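Local coordinates for protein phosphoserine aminotransferase SerC (Cytophaga hutchinsonii ATCC 33406, PDB 3FFR) that probably catalyses amino-group transfer between glutamate and 3-phosphohydroxypyruvate to form phosphoserine, using pyridoxal 5'-phosphate bound to a lysine as cofactor, at residues R97-A102 / A109-A114; S95-F98 / G103-G106; E72-I77 / F165-S170. All coordinates share one frame; numbering follows the deposited sequence.

Contact 1 (R97-A102 / A109-A114); sequences RFYEFA and AYKEEA
In the beta-alpha-beta unit formed by strand 85-90, helix 93-104 and strand 108-113, Y99 on the returning helix meets A109 and K111 on the last strand. This strand runs parallel to 85-90 and is outermost, within the chain, in the large seven-stranded sheet. The short segments 97-102 and 109-113 approach to 8.6 Å between axes and run nearly antiparallel, at 158°, as expected when the helix carries the chain back along the sheet. Y99 is the hub. Its CG lies anti to the backbone N (chi1 157°), which sends the ring off the helix toward the strand, where it crosses the K111 side chain at about a right angle. K111 lays its CD over one ring face, 4.0 Å from the centroid of the Y99 ring and close to the normal, a CH-pi contact. K111 CB touches Y99 CE1 at 3.6 Å. A bend at chi3 (53°) turns the lysine tip so that K111 NZ reaches E113 OE1 at 3.0 Å, a salt bridge along the strand made from above the carboxylate plane. A109 CB comes in obliquely, 3.6 Å from Y99 CE1. One helical turn on from Y99, A102 continues the apolar seam, its CB 3.8 Å from A109 CB. S86 of strand 85-90 touches both alanines, and V90 touches Y99. The side chain of Y110 points away from the helix, and its OH bonds to D130 and K85 instead. No direct hydrogen bond joins the two segments. A water links them at the ring's polar end, lying 2.8 Å from Y99 OH and donating to A109 O at 2.7 Å.

Contact 2 (S95-F98 / G103-G106); sequences SKRF and GELG
Two turns of helix 93-104 are spanned by a salt bridge from R97 to E104, with E104 inside the Schellman motif that ends the helix. R97 is modelled in two conformers, and the grip belongs to the one described. Its CB leaves the helix pointing away from E104, but the bend at chi2 (76°) swings the guanidinium along the helix to meet it. R97 CG is anti to its backbone N; E104 CG instead lies beside its own N, with the chain extended beyond. The two side chains cross at about a right angle. The grip is end-on. R97 NH1 reaches OE2 of E104 at 2.8 Å with a nearly straight N-H (163°) and the oxygen in the guanidinium plane, while R97 NH2 takes the syn lone pair of E104 OE1 at 3.1 Å. The groups are not coplanar: their planes lie 42° apart. R97 NH1 also bonds to E100 OE1, 3.0 Å away on the anti side, which gives this nitrogen two carboxylate partners. The backbone O of E104 accepts from S221 OG of the second subunit. At the helix end G106, with positive phi, donates its N to G103 O at 3.0 Å.

Contact 3 (E72-I77 / F165-S170); sequences EIWERI and FVDAVS
W74 and D167 meet through one hydrogen bond, from W74 NE1 to D167 OD2 at 3.3 Å (152° at the hydrogen). The oxygen sits at the ring edge, in the indole plane. NE1, however, approaches on the anti side of OD2 and 34° out of the carboxylate plane. The same oxygen bonds to N1 of the cofactor-bearing modified lysine at position 191, the aspartate-to-pyridine-nitrogen bond characteristic of fold type I PLP enzymes. W74 thus stands in the second shell of the cofactor, its bond consistent with holding the carboxylate in place. D167 has CG anti to its backbone N (chi1 177°), which extends the carboxylate from the last residue of strand 163-167 to the indole NE1. Its other oxygen, D167 OD1, accepts from the backbone N of V169 at 3.1 Å, nearly along the C-O axis, closing an Asx turn. With both oxygens engaged, the rotation of the carboxylate is restrained. One helical turn from W74, I77 covers F165: its CG2 stands 3.7 Å over the F165 ring centre, practically on the normal, a CH-pi contact, and I77 CD1 lies 3.6 Å from F165 CD2. On another side of the helix, R76 grips E72 side-on through NE and NH2; R76 NE reaches E72 OE2 at 2.8 Å, and the oxygen lies in the guanidinium plane. H226 ND1 bonds to the same oxygen. R76 NH2 and E75 form reciprocal salt bridges with E75 and R76 of the second subunit. Helix 70-81 thus lies between the dimer interface and the large sheet: I77 also touches F186 of strand 184-188 and W202 of strand 200-205, F165 bonds through its backbone to strand 133-137, and F98 of helix 93-104 stacks on W74.

How the contacts relate
Contacts 1 and 2 share helix 93-104 and have centres 6 Å apart; the first ties the helix to the edge strand, the second runs along it. Contact 3, its centre about 13 Å from that of contact 1 and 12 Å from that of contact 2, lies deeper, and they meet it mainly at W74. F98 CD2 comes within 3.5 Å of W74 CD1, R97 CG within 3.8 Å of W74 CZ3, and F101 CE2 within 3.7 Å of W74 CE3. The cofactor site adjoins contact 3 through D167. Bound serine lies about 8 Å from the side chains of both W74 and R97, whereas E104 comes within about 3 Å of a polyether probably left from crystallisation.

Contact 1 (R97-A102 / A109-A114)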
loop_
_atom_site.group_PDB
_atom_site.type_symbol
_atom_site.label_atom_id
_atom_site.label_comp_id
_atom_site.label_asym_id
_atom_site.label_seq_id
_atom_site.Cartn_x
_atom_site.Cartn_y
_atom_site.Cartn_z
ATOM N N ARG A 97 -16.942 -6.877 9.167
ATOM C CA ARG A 97 -15.687 -6.203 9.578
ATOM C C ARG A 97 -15.807 -4.695 9.341
ATOM O O ARG A 97 -15.410 -3.885 10.209
ATOM C CB ARG A 97 -14.454 -6.786 8.882
ATOM C CG ARG A 97 -13.129 -6.308 9.526
ATOM C CD ARG A 97 -12.785 -6.996 10.875
ATOM N NE ARG A 97 -11.670 -6.305 11.528
ATOM C CZ ARG A 97 -11.832 -5.440 12.534
ATOM N NH1 ARG A 97 -13.023 -5.281 13.075
ATOM N NH2 ARG A 97 -10.780 -4.791 13.046
ATOM N N PHE A 98 -16.390 -4.326 8.196
ATOM C CA PHE A 98 -16.606 -2.891 7.840
ATOM C C PHE A 98 -17.501 -2.252 8.879
ATOM O O PHE A 98 -17.216 -1.191 9.412
ATOM C CB PHE A 98 -17.148 -2.813 6.398
ATOM C CG PHE A 98 -17.296 -1.438 5.839
ATOM C CD1 PHE A 98 -16.682 -0.339 6.418
ATOM C CD2 PHE A 98 -17.939 -1.293 4.616
ATOM C CE1 PHE A 98 -16.810 0.917 5.834
ATOM C CE2 PHE A 98 -18.052 -0.029 4.032
ATOM C CZ PHE A 98 -17.491 1.045 4.634
ATOM N N TYR A 99 -18.576 -2.945 9.225
ATOM C CA TYR A 99 -19.478 -2.470 10.267
ATOM C C TYR A 99 -18.720 -2.258 11.574
ATOM O O TYR A 99 -18.906 -1.249 12.260
ATOM C CB TYR A 99 -20.628 -3.491 10.445
ATOM C CG TYR A 99 -21.339 -3.457 11.784
ATOM C CD1 TYR A 99 -22.244 -2.460 12.080
ATOM C CD2 TYR A 99 -21.110 -4.441 12.727
ATOM C CE1 TYR A 99 -22.893 -2.432 13.288
ATOM C CE2 TYR A 99 -21.733 -4.416 13.941
ATOM C CZ TYR A 99 -22.639 -3.422 14.215
ATOM O OH TYR A 99 -23.277 -3.414 15.443
ATOM N N GLU A 100 -17.857 -3.214 11.908
ATOM C CA GLU A 100 -17.074 -3.134 13.159
ATOM C C GLU A 100 -16.103 -1.953 13.205
ATOM O O GLU A 100 -15.852 -1.354 14.252
ATOM C CB GLU A 100 -16.298 -4.439 13.394
ATOM C CG GLU A 100 -17.210 -5.585 13.790
ATOM C CD GLU A 100 -16.526 -6.938 13.799
ATOM O OE1 GLU A 100 -15.397 -7.052 13.292
ATOM O OE2 GLU A 100 -17.168 -7.906 14.279
ATOM N N PHE A 101 -15.578 -1.603 12.044
ATOM C CA PHE A 101 -14.667 -0.433 11.962
ATOM C C PHE A 101 -15.355 0.824 12.474
ATOM O O PHE A 101 -14.722 1.699 13.069
ATOM C CB PHE A 101 -14.219 -0.165 10.509
ATOM C CG PHE A 101 -13.054 -0.978 10.053
ATOM C CD1 PHE A 101 -12.769 -2.232 10.594
ATOM C CD2 PHE A 101 -12.239 -0.491 9.027
ATOM C CE1 PHE A 101 -11.684 -2.981 10.150
ATOM C CE2 PHE A 101 -11.176 -1.236 8.566
ATOM C CZ PHE A 101 -10.908 -2.482 9.111
ATOM N N ALA A 102 -16.646 0.965 12.200
ATOM C CA ALA A 102 -17.337 2.189 12.613
ATOM C C ALA A 102 -17.217 2.365 14.141
ATOM O O ALA A 102 -16.835 3.423 14.639
ATOM C CB ALA A 102 -18.836 2.192 12.157
ATOM N N ALA A 109 -22.977 2.651 14.740
ATOM C CA ALA A 109 -23.470 2.066 13.489
ATOM C C ALA A 109 -24.758 1.265 13.636
ATOM O O ALA A 109 -24.900 0.440 14.534
ATOM C CB ALA A 109 -22.368 1.146 12.883
ATOM N N TYR A 110 -25.694 1.537 12.738
ATOM C CA TYR A 110 -26.885 0.707 12.591
ATOM C C TYR A 110 -26.501 -0.493 11.767
ATOM O O TYR A 110 -25.700 -0.399 10.840
ATOM C CB TYR A 110 -28.004 1.440 11.868
ATOM C CG TYR A 110 -28.549 2.674 12.571
ATOM C CD1 TYR A 110 -29.375 2.540 13.687
ATOM C CD2 TYR A 110 -28.329 3.950 12.079
ATOM C CE1 TYR A 110 -29.901 3.643 14.329
ATOM C CE2 TYR A 110 -28.856 5.058 12.710
ATOM C CZ TYR A 110 -29.648 4.899 13.823
ATOM O OH TYR A 110 -30.178 6.013 14.443
ATOM N N LYS A 111 -27.105 -1.624 12.099
ATOM C CA LYS A 111 -26.872 -2.851 11.384
ATOM C C LYS A 111 -28.167 -3.518 10.950
ATOM O O LYS A 111 -29.057 -3.757 11.779
ATOM C CB LYS A 111 -26.081 -3.828 12.273
ATOM C CG LYS A 111 -25.872 -5.155 11.640
ATOM C CD LYS A 111 -24.888 -6.049 12.384
ATOM C CE LYS A 111 -25.240 -6.222 13.854
ATOM N NZ LYS A 111 -24.543 -7.420 14.418
ATOM N N GLU A 112 -28.276 -3.734 9.646
ATOM C CA GLU A 112 -29.339 -4.530 9.042
ATOM C C GLU A 112 -28.667 -5.857 8.725
ATOM O O GLU A 112 -27.777 -5.937 7.862
ATOM C CB GLU A 112 -29.881 -3.893 7.772
ATOM C CG GLU A 112 -31.034 -4.645 7.152
ATOM C CD GLU A 112 -32.326 -4.519 7.927
ATOM O OE1 GLU A 112 -32.497 -3.535 8.671
ATOM O OE2 GLU A 112 -33.190 -5.391 7.746
ATOM N N GLU A 113 -29.086 -6.918 9.409
ATOM C CA GLU A 113 -28.359 -8.216 9.268
ATOM C C GLU A 113 -29.132 -9.336 8.651
ATOM O O GLU A 113 -30.339 -9.453 8.849
ATOM C CB GLU A 113 -27.857 -8.652 10.669
ATOM C CG GLU A 113 -26.888 -9.826 10.627
ATOM C CD GLU A 113 -26.070 -10.003 11.906
ATOM O OE1 GLU A 113 -26.309 -9.291 12.893
ATOM O OE2 GLU A 113 -25.171 -10.865 11.910
ATOM N N ALA A 114 -28.438 -10.103 7.822
ATOM C CA ALA A 114 -28.986 -11.350 7.275
ATOM C C ALA A 114 -28.009 -12.456 7.659
ATOM O O ALA A 114 -26.813 -12.237 7.826
ATOM C CB ALA A 114 -29.135 -11.290 5.753
HETATM O O HOH W 1 -23.818 -0.958 16.584
#

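Contact 2 (S95-F98 / G103-G106)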
loop_
_atom_site.group_PDB
_atom_site.type_symbol
_atom_site.label_atom_id
_atom_site.label_comp_id
_atom_site.label_asym_id
_atom_site.label_seq_id
_atom_site.Cartn_x
_atom_site.Cartn_y
_atom_site.Cartn_z
ATOM N N SER A 95 -18.559 -7.704 5.208
ATOM C CA SER A 95 -19.543 -6.665 5.563
ATOM C C SER A 95 -19.571 -6.455 7.086
ATOM O O SER A 95 -19.704 -5.328 7.570
ATOM C CB SER A 95 -20.927 -6.949 4.972
ATOM O OG SER A 95 -21.389 -8.241 5.305
ATOM N N LYS A 96 -19.360 -7.537 7.829
ATOM C CA LYS A 96 -19.296 -7.448 9.302
ATOM C C LYS A 96 -18.084 -6.633 9.791
ATOM O O LYS A 96 -18.177 -5.793 10.694
ATOM C CB LYS A 96 -19.255 -8.830 9.929
ATOM C CG LYS A 96 -19.089 -8.868 11.455
ATOM C CD LYS A 96 -19.107 -10.359 11.904
ATOM C CE LYS A 96 -18.834 -10.597 13.378
ATOM N NZ LYS A 96 -17.356 -10.533 13.681
ATOM N N ARG A 97 -16.942 -6.877 9.167
ATOM C CA ARG A 97 -15.687 -6.203 9.578
ATOM C C ARG A 97 -15.807 -4.695 9.341
ATOM O O ARG A 97 -15.410 -3.885 10.209
ATOM C CB ARG A 97 -14.454 -6.786 8.882
ATOM C CG ARG A 97 -13.129 -6.308 9.526
ATOM C CD ARG A 97 -12.785 -6.996 10.875
ATOM N NE ARG A 97 -11.670 -6.305 11.528
ATOM C CZ ARG A 97 -11.832 -5.440 12.534
ATOM N NH1 ARG A 97 -13.023 -5.281 13.075
ATOM N NH2 ARG A 97 -10.780 -4.791 13.046
ATOM N N PHE A 98 -16.390 -4.326 8.196
ATOM C CA PHE A 98 -16.606 -2.891 7.840
ATOM C C PHE A 98 -17.501 -2.252 8.879
ATOM O O PHE A 98 -17.216 -1.191 9.412
ATOM C CB PHE A 98 -17.148 -2.813 6.398
ATOM C CG PHE A 98 -17.296 -1.438 5.839
ATOM C CD1 PHE A 98 -16.682 -0.339 6.418
ATOM C CD2 PHE A 98 -17.939 -1.293 4.616
ATOM C CE1 PHE A 98 -16.810 0.917 5.834
ATOM C CE2 PHE A 98 -18.052 -0.029 4.032
ATOM C CZ PHE A 98 -17.491 1.045 4.634
ATOM N N GLY A 103 -17.526 1.294 14.870
ATOM C CA GLY A 103 -17.414 1.305 16.329
ATOM C C GLY A 103 -15.983 1.471 16.810
ATOM O O GLY A 103 -15.705 2.161 17.789
ATOM N N GLU A 104 -15.047 0.834 16.128
ATOM C CA GLU A 104 -13.637 0.965 16.536
ATOM C C GLU A 104 -13.147 2.407 16.414
ATOM O O GLU A 104 -12.209 2.837 17.123
ATOM C CB GLU A 104 -12.744 0.018 15.728
ATOM C CG GLU A 104 -12.976 -1.386 16.151
ATOM C CD GLU A 104 -12.377 -2.446 15.234
ATOM O OE1 GLU A 104 -11.483 -2.136 14.449
ATOM O OE2 GLU A 104 -12.856 -3.606 15.296
ATOM N N LEU A 105 -13.783 3.157 15.513
ATOM C CA LEU A 105 -13.446 4.567 15.267
ATOM C C LEU A 105 -14.307 5.528 16.085
ATOM O O LEU A 105 -14.256 6.744 15.925
ATOM C CB LEU A 105 -13.554 4.908 13.783
ATOM C CG LEU A 105 -12.483 4.266 12.887
ATOM C CD1 LEU A 105 -12.770 4.368 11.358
ATOM C CD2 LEU A 105 -11.080 4.883 13.191
ATOM N N GLY A 106 -15.089 4.954 16.967
ATOM C CA GLY A 106 -15.880 5.746 17.883
ATOM C C GLY A 106 -17.224 6.212 17.372
ATOM O O GLY A 106 -17.858 7.064 17.973
#

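Contact 3 (E72-I77 / F165-S170)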
loop_
_atom_site.group_PDB
_atom_site.type_symbol
_atom_site.label_atom_id
_atom_site.label_comp_id
_atom_site.label_asym_id
_atom_site.label_seq_id
_atom_site.Cartn_x
_atom_site.Cartn_y
_atom_site.Cartn_z
ATOM N N GLU A 72 -8.142 -0.291 3.784
ATOM C CA GLU A 72 -7.811 1.096 4.057
ATOM C C GLU A 72 -9.015 1.998 3.720
ATOM O O GLU A 72 -9.364 2.903 4.481
ATOM C CB GLU A 72 -6.603 1.594 3.264
ATOM C CG GLU A 72 -6.340 3.032 3.626
ATOM C CD GLU A 72 -5.214 3.771 2.919
ATOM O OE1 GLU A 72 -4.517 3.203 2.061
ATOM O OE2 GLU A 72 -5.043 4.980 3.267
ATOM N N ILE A 73 -9.619 1.725 2.566
ATOM C CA ILE A 73 -10.773 2.480 2.077
ATOM C C ILE A 73 -11.955 2.394 3.090
ATOM O O ILE A 73 -12.599 3.421 3.401
ATOM C CB ILE A 73 -11.184 2.132 0.633
ATOM C CG1 ILE A 73 -10.068 2.533 -0.339
ATOM C CG2 ILE A 73 -12.515 2.858 0.274
ATOM C CD1 ILE A 73 -10.205 1.891 -1.720
ATOM N N TRP A 74 -12.178 1.222 3.670
ATOM C CA TRP A 74 -13.224 1.146 4.727
ATOM C C TRP A 74 -12.958 2.210 5.819
ATOM O O TRP A 74 -13.817 2.955 6.259
ATOM C CB TRP A 74 -13.230 -0.192 5.421
ATOM C CG TRP A 74 -13.784 -1.343 4.672
ATOM C CD1 TRP A 74 -14.597 -1.336 3.575
ATOM C CD2 TRP A 74 -13.592 -2.722 5.014
ATOM N NE1 TRP A 74 -14.920 -2.636 3.211
ATOM C CE2 TRP A 74 -14.314 -3.499 4.080
ATOM C CE3 TRP A 74 -12.896 -3.364 6.019
ATOM C CZ2 TRP A 74 -14.371 -4.886 4.164
ATOM C CZ3 TRP A 74 -12.925 -4.727 6.082
ATOM C CH2 TRP A 74 -13.638 -5.482 5.154
ATOM N N GLU A 75 -11.730 2.215 6.309
ATOM C CA GLU A 75 -11.331 3.168 7.358
ATOM C C GLU A 75 -11.501 4.619 6.924
ATOM O O GLU A 75 -12.056 5.452 7.670
ATOM C CB GLU A 75 -9.894 2.900 7.818
ATOM C CG GLU A 75 -9.468 3.785 8.990
ATOM C CD GLU A 75 -8.027 3.556 9.386
ATOM O OE1 GLU A 75 -7.157 4.136 8.724
ATOM O OE2 GLU A 75 -7.811 2.918 10.417
ATOM N N ARG A 76 -11.033 4.922 5.710
ATOM C CA ARG A 76 -11.071 6.291 5.182
ATOM C C ARG A 76 -12.492 6.769 4.945
ATOM O O ARG A 76 -12.792 7.974 5.082
ATOM C CB ARG A 76 -10.235 6.462 3.908
ATOM C CG ARG A 76 -8.778 6.058 4.011
ATOM C CD ARG A 76 -8.107 6.554 5.261
ATOM N NE ARG A 76 -6.672 6.177 5.274
ATOM C CZ ARG A 76 -5.857 6.433 6.288
ATOM N NH1 ARG A 76 -6.342 7.013 7.384
ATOM N NH2 ARG A 76 -4.564 6.129 6.189
ATOM N N ILE A 77 -13.382 5.857 4.564
ATOM C CA ILE A 77 -14.801 6.220 4.400
ATOM C C ILE A 77 -15.375 6.767 5.698
ATOM O O ILE A 77 -16.000 7.833 5.739
ATOM C CB ILE A 77 -15.685 5.027 3.896
ATOM C CG1 ILE A 77 -15.391 4.787 2.407
ATOM C CG2 ILE A 77 -17.202 5.285 4.159
ATOM C CD1 ILE A 77 -15.899 3.429 1.858
ATOM N N PHE A 165 -22.325 3.977 -0.226
ATOM C CA PHE A 165 -21.033 3.324 -0.574
ATOM C C PHE A 165 -21.268 1.860 -0.863
ATOM O O PHE A 165 -21.900 1.156 -0.077
ATOM C CB PHE A 165 -20.007 3.414 0.566
ATOM C CG PHE A 165 -19.608 4.793 0.917
ATOM C CD1 PHE A 165 -20.358 5.538 1.824
ATOM C CD2 PHE A 165 -18.497 5.378 0.319
ATOM C CE1 PHE A 165 -19.986 6.863 2.106
ATOM C CE2 PHE A 165 -18.114 6.672 0.599
ATOM C CZ PHE A 165 -18.874 7.432 1.494
ATOM N N VAL A 166 -20.712 1.405 -1.980
ATOM C CA VAL A 166 -20.808 -0.003 -2.356
ATOM C C VAL A 166 -19.423 -0.662 -2.434
ATOM O O VAL A 166 -18.530 -0.224 -3.160
ATOM C CB VAL A 166 -21.545 -0.183 -3.704
ATOM C CG1 VAL A 166 -21.707 -1.686 -4.024
ATOM C CG2 VAL A 166 -22.918 0.513 -3.703
ATOM N N ASP A 167 -19.267 -1.710 -1.637
ATOM C CA ASP A 167 -18.104 -2.601 -1.691
ATOM C C ASP A 167 -18.340 -3.559 -2.855
ATOM O O ASP A 167 -19.292 -4.349 -2.848
ATOM C CB ASP A 167 -17.939 -3.292 -0.328
ATOM C CG ASP A 167 -16.806 -4.284 -0.279
ATOM O OD1 ASP A 167 -16.458 -4.878 -1.318
ATOM O OD2 ASP A 167 -16.314 -4.474 0.854
ATOM N N ALA A 168 -17.539 -3.402 -3.908
ATOM C CA ALA A 168 -17.589 -4.307 -5.110
ATOM C C ALA A 168 -16.196 -4.910 -5.363
ATOM O O ALA A 168 -15.796 -5.199 -6.465
ATOM C CB ALA A 168 -18.121 -3.561 -6.348
ATOM N N VAL A 169 -15.494 -5.082 -4.257
ATOM C CA VAL A 169 -14.144 -5.582 -4.203
ATOM C C VAL A 169 -13.971 -6.882 -4.964
ATOM O O VAL A 169 -13.043 -7.035 -5.746
ATOM C CB VAL A 169 -13.643 -5.732 -2.730
ATOM C CG1 VAL A 169 -12.322 -6.520 -2.651
ATOM C CG2 VAL A 169 -13.521 -4.342 -2.039
ATOM N N SER A 170 -14.920 -7.787 -4.792
ATOM C CA SER A 170 -14.807 -9.117 -5.414
ATOM C C SER A 170 -15.733 -9.297 -6.598
ATOM O O SER A 170 -16.036 -10.430 -7.020
ATOM C CB SER A 170 -14.983 -10.225 -4.379
ATOM O OG SER A 170 -16.252 -10.114 -3.741
#